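Putative acyl-CoA dehydrogenase (Burkholderia xenovorans, PDB 5JSC) is a flavoprotein of the acyl-CoA dehydrogenase family that binds flavin-adenine dinucleotide and assembles from four copies of the chain. Local coordinates at residues Arg274-Glu279 against Gln347-Ala352; Gln301-Gln306 against Ala353-Gly358. All coordinates share one frame; numbering follows the deposited sequence.

Both contacts lie in the C-terminal domain of the acyl-CoA dehydrogenase family, and their centres are about 8 Å apart. They share helix 332-356. Interaction 1 packs its 347-352 part on helix 250-286. Interaction 2 sets the next residues, 353-358, against helix 298-325. Along the chain the order is 274-279, 301-306, 347-352, 353-358, so the segments alternate between the two contacts. Direct touches join them: A276 O meets A353 CB, and E279 OE1 probably hydrogen-bonds Y357 OH. One helix thus runs from an apolar interhelical seam to the flavin-adenine dinucleotide pocket at its C-terminal end. Both contacts also reach the second subunit.

Interaction 1 of 2, residues Arg274-Glu279 against Gln347-Ala352; sequences RHAMAE and QQVIDA. With EDO (1,2-ethanediol), chain O.
V349 has CG1 anti to its backbone N (chi1 174°), and this turns that methyl to A276. I350 has CG1 anti to its carbonyl carbon instead, and that branch meets the same alanine. The motif is a pair of nearly parallel helices in the helical C-terminal domain of the acyl-CoA dehydrogenase fold. The short helix segments 274-279 and 347-352 cross at 25°, with their axes 8.6 Å apart at closest approach. A276 faces I350 in the backbone register, and their CA atoms lie 5.3 Å apart. A276 CB reaches I350 CG1 at 3.7 Å and V349 CG1 at 4.1 Å. The small alanine lets the I350 backbone come near as well, with A276 CB 3.8 Å from I350 CA. The two segments together bury 132 Å².

M277 borders the contact and packs on M307 and I311 of helix 298-325 and on L396 of the third subunit. On the far side of helix 332-356, D351 forms salt bridges with R376 and R379 of the second subunit. The R274 side chain leaves its helix away from the seam. Its NE forms a salt bridge with E96, which also binds the 1,2-ethanediol. The diol oxygen O1 lies at the edge of the R274 guanidinium, in its plane, and accepts a 2.8 Å hydrogen bond from R274 NH2 with an N-H...O angle of 160°.

Interaction 2 of 2, residues Gln301-Gln306 against Ala353-Gly358; sequences QAKLAQ and AVQLYG. With FAD (flavin-adenine dinucleotide), chain T.
Q355 O accepts a 2.8 Å hydrogen bond from the ribose hydroxyl O3B of flavin-adenine dinucleotide. The same carbonyl takes a backbone bond from G358 N, at 3.1 Å, where the chain leaves its helical course. On the 301-306 side, the end of K303 comes against the CB-CG part of Q355. K303 NZ is 3.8 Å from Q355 CG, and the two side chains cross at about a right angle. K303 starts with CG anti to its backbone N, and bends at chi2 and chi3 then bring its end to Q355. K303 has two conformers, so its approach to Q355 and L356 holds for one of them and is less certain. Its NZ also makes a long, weak ion pair with E386 of the second subunit.

Q355 sets out toward helix 298-325, but a bend at chi2 (70°) helps turn its amide away. That amide is held by the second subunit: OE1 accepts from R376 NH2, and NE2 donates to R379 O and E386 OE1. The C-terminal end of helix 332-356 thus forms part of the flavin-adenine dinucleotide pocket at a subunit interface, in the C-terminal helical bundle of this family. L356 points toward helix 298-325. Its CD1 meets L304 CD2 at 3.9 Å, while its CG lies 4.2 Å from K303 CE. L304 also packs on M277 and A284 of helix 250-286. L356 O lies 3.3 Å from FAD C5B. G358 has positive phi (63°), and its CA sits 3.7 Å from the bridging oxygen FAD O3P.

Interaction 1 of 2, residues Arg274-Glu279 against Gln347-Ala352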
loop_
_atom_site.group_PDB
_atom_site.type_symbol
_atom_site.label_atom_id
_atom_site.label_comp_id
_atom_site.label_asym_id
_atom_site.label_seq_id
_atom_site.Cartn_x
_atom_site.Cartn_y
_atom_site.Cartn_z
ATOM N N ARG C 274 11.348 -16.577 -4.851
ATOM C CA ARG C 274 12.801 -16.631 -4.982
ATOM C C ARG C 274 13.221 -16.749 -6.439
ATOM O O ARG C 274 14.240 -16.175 -6.848
ATOM C CB ARG C 274 13.371 -17.797 -4.175
ATOM C CG ARG C 274 13.294 -17.605 -2.669
ATOM C CD ARG C 274 14.256 -18.564 -1.983
ATOM N NE ARG C 274 14.122 -18.611 -0.523
ATOM C CZ ARG C 274 14.673 -17.742 0.321
ATOM N NH1 ARG C 274 15.365 -16.712 -0.140
ATOM N NH2 ARG C 274 14.523 -17.898 1.637
ATOM N N HIS C 275 12.459 -17.497 -7.241
ATOM C CA HIS C 275 12.763 -17.560 -8.669
ATOM C C HIS C 275 12.646 -16.175 -9.299
ATOM O O HIS C 275 13.534 -15.741 -10.044
ATOM C CB HIS C 275 11.831 -18.567 -9.348
ATOM C CG HIS C 275 12.229 -18.922 -10.747
ATOM N ND1 HIS C 275 11.538 -19.847 -11.501
ATOM C CD2 HIS C 275 13.236 -18.473 -11.534
ATOM C CE1 HIS C 275 12.110 -19.960 -12.688
ATOM N NE2 HIS C 275 13.146 -19.145 -12.731
ATOM N N ALA C 276 11.570 -15.447 -8.979
ATOM C CA ALA C 276 11.406 -14.097 -9.520
ATOM C C ALA C 276 12.532 -13.177 -9.063
ATOM O O ALA C 276 13.007 -12.332 -9.834
ATOM C CB ALA C 276 10.046 -13.528 -9.099
ATOM N N MET C 277 12.937 -13.297 -7.796
ATOM C CA MET C 277 14.039 -12.490 -7.276
ATOM C C MET C 277 15.316 -12.726 -8.070
ATOM O O MET C 277 16.020 -11.777 -8.436
ATOM C CB MET C 277 14.267 -12.827 -5.801
ATOM C CG MET C 277 15.386 -12.046 -5.120
ATOM S SD MET C 277 14.776 -10.452 -4.533
ATOM C CE MET C 277 15.702 -9.283 -5.471
ATOM N N ALA C 278 15.652 -13.995 -8.318
ATOM C CA ALA C 278 16.855 -14.284 -9.093
ATOM C C ALA C 278 16.767 -13.674 -10.486
ATOM O O ALA C 278 17.736 -13.077 -10.975
ATOM C CB ALA C 278 17.078 -15.798 -9.165
ATOM N N GLU C 279 15.610 -13.803 -11.141
ATOM C CA GLU C 279 15.443 -13.200 -12.461
ATOM C C GLU C 279 15.584 -11.684 -12.395
ATOM O O GLU C 279 16.213 -11.069 -13.270
ATOM C CB GLU C 279 14.072 -13.575 -13.032
ATOM C CG GLU C 279 13.852 -15.056 -13.221
ATOM C CD GLU C 279 14.584 -15.624 -14.405
ATOM O OE1 GLU C 279 14.804 -14.889 -15.382
ATOM O OE2 GLU C 279 14.914 -16.824 -14.366
ATOM N N GLN C 347 3.124 -12.586 -4.942
ATOM C CA GLN C 347 2.477 -11.865 -6.036
ATOM C C GLN C 347 3.193 -10.552 -6.300
ATOM O O GLN C 347 3.477 -10.207 -7.453
ATOM C CB GLN C 347 1.005 -11.614 -5.695
ATOM C CG GLN C 347 0.234 -10.842 -6.785
ATOM C CD GLN C 347 -0.305 -11.749 -7.876
ATOM O OE1 GLN C 347 -0.935 -12.772 -7.594
ATOM N NE2 GLN C 347 -0.044 -11.391 -9.140
ATOM N N GLN C 348 3.498 -9.812 -5.230
ATOM C CA GLN C 348 4.161 -8.519 -5.374
ATOM C C GLN C 348 5.569 -8.672 -5.919
ATOM O O GLN C 348 6.004 -7.870 -6.753
ATOM C CB GLN C 348 4.199 -7.803 -4.025
ATOM C CG GLN C 348 2.829 -7.447 -3.500
ATOM C CD GLN C 348 2.888 -6.950 -2.074
ATOM O OE1 GLN C 348 3.847 -7.229 -1.345
ATOM N NE2 GLN C 348 1.867 -6.205 -1.665
ATOM N N VAL C 349 6.314 -9.665 -5.421
ATOM C CA VAL C 349 7.683 -9.887 -5.884
ATOM C C VAL C 349 7.688 -10.228 -7.366
ATOM O O VAL C 349 8.482 -9.691 -8.150
ATOM C CB VAL C 349 8.342 -11.003 -5.056
ATOM C CG1 VAL C 349 9.719 -11.350 -5.625
ATOM C CG2 VAL C 349 8.447 -10.554 -3.602
ATOM N N ILE C 350 6.817 -11.155 -7.759
ATOM C CA ILE C 350 6.728 -11.580 -9.148
ATOM C C ILE C 350 6.313 -10.414 -10.033
ATOM O O ILE C 350 6.880 -10.202 -11.111
ATOM C CB ILE C 350 5.760 -12.773 -9.253
ATOM C CG1 ILE C 350 6.417 -14.007 -8.619
ATOM C CG2 ILE C 350 5.372 -13.035 -10.692
ATOM C CD1 ILE C 350 5.426 -15.125 -8.317
ATOM N N ASP C 351 5.343 -9.621 -9.575
ATOM C CA ASP C 351 4.896 -8.471 -10.354
ATOM C C ASP C 351 6.029 -7.485 -10.580
ATOM O O ASP C 351 6.163 -6.920 -11.679
ATOM C CB ASP C 351 3.733 -7.791 -9.641
ATOM C CG ASP C 351 3.136 -6.680 -10.442
ATOM O OD1 ASP C 351 2.341 -6.985 -11.354
ATOM O OD2 ASP C 351 3.461 -5.505 -10.147
ATOM N N ALA C 352 6.854 -7.267 -9.552
ATOM C CA ALA C 352 7.998 -6.374 -9.684
ATOM C C ALA C 352 9.023 -6.934 -10.664
ATOM O O ALA C 352 9.608 -6.181 -11.450
ATOM C CB ALA C 352 8.638 -6.137 -8.315
HETATM C C1 EDO O . 14.511 -20.969 3.596
HETATM O O1 EDO O . 13.591 -20.352 2.698
HETATM C C2 EDO O . 15.242 -22.101 2.890
HETATM O O2 EDO O . 15.609 -21.692 1.570
#

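Interaction 2 of 2, residues Gln301-Gln306 against Ala353-Gly358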
loop_
_atom_site.group_PDB
_atom_site.type_symbol
_atom_site.label_atom_id
_atom_site.label_comp_id
_atom_site.label_asym_id
_atom_site.label_seq_id
_atom_site.Cartn_x
_atom_site.Cartn_y
_atom_site.Cartn_z
ATOM N N GLN C 301 16.997 -0.234 -7.197
ATOM C CA GLN C 301 17.575 -0.710 -5.942
ATOM C C GLN C 301 16.518 -0.836 -4.853
ATOM O O GLN C 301 16.508 -1.819 -4.101
ATOM C CB GLN C 301 18.699 0.225 -5.517
ATOM C CG GLN C 301 19.850 0.182 -6.501
ATOM C CD GLN C 301 20.924 1.177 -6.198
ATOM O OE1 GLN C 301 20.838 1.924 -5.234
ATOM N NE2 GLN C 301 21.959 1.191 -7.023
ATOM N N ALA C 302 15.618 0.148 -4.753
ATOM C CA ALA C 302 14.572 0.095 -3.740
ATOM C C ALA C 302 13.570 -1.011 -4.037
ATOM O O ALA C 302 13.048 -1.652 -3.115
ATOM C CB ALA C 302 13.874 1.453 -3.649
ATOM N N LYS C 303 13.283 -1.238 -5.319
ATOM C CA LYS C 303 12.365 -2.311 -5.687
ATOM C C LYS C 303 12.967 -3.676 -5.382
ATOM O O LYS C 303 12.283 -4.549 -4.829
ATOM C CB LYS C 303 11.991 -2.214 -7.166
ATOM C CG LYS C 303 11.034 -3.296 -7.615
ATOM C CD LYS C 303 9.856 -2.695 -8.374
ATOM C CE LYS C 303 10.132 -2.618 -9.855
ATOM N NZ LYS C 303 9.266 -1.606 -10.523
ATOM N N LEU C 304 14.240 -3.880 -5.727
ATOM C CA LEU C 304 14.916 -5.127 -5.378
ATOM C C LEU C 304 14.947 -5.309 -3.870
ATOM O O LEU C 304 14.749 -6.422 -3.367
ATOM C CB LEU C 304 16.342 -5.128 -5.939
ATOM C CG LEU C 304 16.487 -5.198 -7.459
ATOM C CD1 LEU C 304 17.936 -4.956 -7.888
ATOM C CD2 LEU C 304 15.971 -6.530 -7.999
ATOM N N ALA C 305 15.203 -4.222 -3.130
ATOM C CA ALA C 305 15.248 -4.302 -1.671
ATOM C C ALA C 305 13.922 -4.782 -1.107
ATOM O O ALA C 305 13.892 -5.639 -0.216
ATOM C CB ALA C 305 15.613 -2.944 -1.073
ATOM N N GLN C 306 12.811 -4.245 -1.627
ATOM C CA GLN C 306 11.501 -4.640 -1.126
ATOM C C GLN C 306 11.181 -6.075 -1.506
ATOM O O GLN C 306 10.568 -6.807 -0.715
ATOM C CB GLN C 306 10.417 -3.691 -1.649
ATOM C CG GLN C 306 9.004 -4.127 -1.226
ATOM C CD GLN C 306 8.772 -4.085 0.283
ATOM O OE1 GLN C 306 8.578 -5.127 0.937
ATOM N NE2 GLN C 306 8.759 -2.883 0.841
ATOM N N ALA C 353 9.252 -8.254 -10.637
ATOM C CA ALA C 353 10.192 -8.856 -11.579
ATOM C C ALA C 353 9.704 -8.732 -13.023
ATOM O O ALA C 353 10.506 -8.489 -13.937
ATOM C CB ALA C 353 10.447 -10.326 -11.211
ATOM N N VAL C 354 8.400 -8.920 -13.255
ATOM C CA VAL C 354 7.834 -8.663 -14.580
ATOM C C VAL C 354 8.164 -7.243 -15.028
ATOM O O VAL C 354 8.624 -7.013 -16.154
ATOM C CB VAL C 354 6.313 -8.901 -14.572
ATOM C CG1 VAL C 354 5.691 -8.369 -15.863
ATOM C CG2 VAL C 354 6.016 -10.380 -14.411
ATOM N N GLN C 355 7.944 -6.273 -14.140
ATOM C CA GLN C 355 8.153 -4.873 -14.497
ATOM C C GLN C 355 9.611 -4.603 -14.852
ATOM O O GLN C 355 9.904 -3.850 -15.796
ATOM C CB GLN C 355 7.694 -3.974 -13.349
ATOM C CG GLN C 355 7.485 -2.527 -13.736
ATOM C CD GLN C 355 6.272 -2.307 -14.629
ATOM O OE1 GLN C 355 5.479 -3.221 -14.875
ATOM N NE2 GLN C 355 6.108 -1.075 -15.104
ATOM N N LEU C 356 10.543 -5.223 -14.118
ATOM C CA LEU C 356 11.962 -5.015 -14.401
ATOM C C LEU C 356 12.334 -5.518 -15.788
ATOM O O LEU C 356 13.243 -4.965 -16.429
ATOM C CB LEU C 356 12.822 -5.717 -13.339
ATOM C CG LEU C 356 12.841 -5.096 -11.940
ATOM C CD1 LEU C 356 13.396 -6.076 -10.900
ATOM C CD2 LEU C 356 13.639 -3.779 -11.945
ATOM N N TYR C 357 11.635 -6.545 -16.278
ATOM C CA TYR C 357 11.913 -7.103 -17.594
ATOM C C TYR C 357 11.304 -6.310 -18.743
ATOM O O TYR C 357 11.591 -6.633 -19.901
ATOM C CB TYR C 357 11.424 -8.549 -17.672
ATOM C CG TYR C 357 12.525 -9.510 -17.380
ATOM C CD1 TYR C 357 12.794 -9.907 -16.079
ATOM C CD2 TYR C 357 13.330 -9.988 -18.399
ATOM C CE1 TYR C 357 13.829 -10.773 -15.805
ATOM C CE2 TYR C 357 14.356 -10.861 -18.134
ATOM C CZ TYR C 357 14.600 -11.250 -16.833
ATOM O OH TYR C 357 15.633 -12.123 -16.547
ATOM N N GLY C 358 10.480 -5.296 -18.469
ATOM C CA GLY C 358 9.876 -4.556 -19.567
ATOM C C GLY C 358 8.980 -5.435 -20.420
ATOM O O GLY C 358 8.261 -6.309 -19.919
HETATM P PA FAD T . 13.509 -1.534 -20.517
HETATM O O1A FAD T . 13.771 -0.266 -21.254
HETATM O O2A FAD T . 14.674 -2.493 -20.414
HETATM O O5B FAD T . 12.966 -1.164 -19.079
HETATM C C5B FAD T . 12.781 -2.211 -18.105
HETATM C C4B FAD T . 12.127 -1.564 -16.912
HETATM O O4B FAD T . 13.038 -0.601 -16.347
HETATM C C3B FAD T . 10.892 -0.729 -17.221
HETATM O O3B FAD T . 9.719 -1.519 -17.406
HETATM C C2B FAD T . 10.816 0.181 -15.993
HETATM O O2B FAD T . 10.141 -0.478 -14.922
HETATM C C1B FAD T . 12.301 0.387 -15.651
HETATM N N9A FAD T . 12.845 1.696 -16.004
HETATM C C8A FAD T . 12.919 2.248 -17.255
HETATM N N7A FAD T . 13.555 3.393 -17.298
HETATM C C5A FAD T . 13.923 3.614 -15.978
HETATM C C6A FAD T . 14.645 4.648 -15.357
HETATM N N6A FAD T . 15.135 5.711 -16.011
HETATM N N1A FAD T . 14.853 4.558 -14.025
HETATM C C2A FAD T . 14.361 3.502 -13.368
HETATM N N3A FAD T . 13.665 2.468 -13.847
HETATM C C4A FAD T . 13.484 2.579 -15.169
HETATM N N1 FAD T . 7.100 -0.541 -28.918
HETATM C C2 FAD T . 6.982 0.074 -30.129
HETATM O O2 FAD T . 7.883 0.781 -30.598
HETATM N N3 FAD T . 5.827 -0.075 -30.855
HETATM C C4 FAD T . 4.716 -0.801 -30.472
HETATM O O4 FAD T . 3.773 -0.934 -31.241
HETATM C C4X FAD T . 4.831 -1.424 -29.182
HETATM N N5 FAD T . 3.848 -2.183 -28.774
HETATM C C5X FAD T . 4.037 -2.927 -27.621
HETATM C C6 FAD T . 3.065 -3.863 -27.260
HETATM C C7 FAD T . 3.254 -4.718 -26.180
HETATM C C7M FAD T . 2.201 -5.744 -25.844
HETATM C C8 FAD T . 4.434 -4.624 -25.428
HETATM C C8M FAD T . 4.680 -5.541 -24.255
HETATM C C9 FAD T . 5.395 -3.682 -25.774
HETATM C C9A FAD T . 5.212 -2.836 -26.864
HETATM N N10 FAD T . 6.217 -1.949 -27.301
HETATM C C10 FAD T . 6.070 -1.250 -28.476
HETATM C "C1'" FAD T . 7.480 -1.864 -26.553
HETATM C "C2'" FAD T . 7.374 -1.075 -25.252
HETATM O "O2'" FAD T . 7.218 0.320 -25.520
HETATM C "C3'" FAD T . 8.631 -1.304 -24.412
HETATM O "O3'" FAD T . 8.581 -2.654 -23.963
HETATM C "C4'" FAD T . 8.771 -0.382 -23.200
HETATM O "O4'" FAD T . 9.060 0.946 -23.643
HETATM C "C5'" FAD T . 9.837 -0.853 -22.233
HETATM O "O5'" FAD T . 11.074 -1.002 -22.964
HETATM P P FAD T . 11.866 -2.384 -22.707
HETATM O O1P FAD T . 11.001 -3.569 -22.927
HETATM O O2P FAD T . 13.093 -2.368 -23.575
HETATM O O3P FAD T . 12.284 -2.310 -21.173
#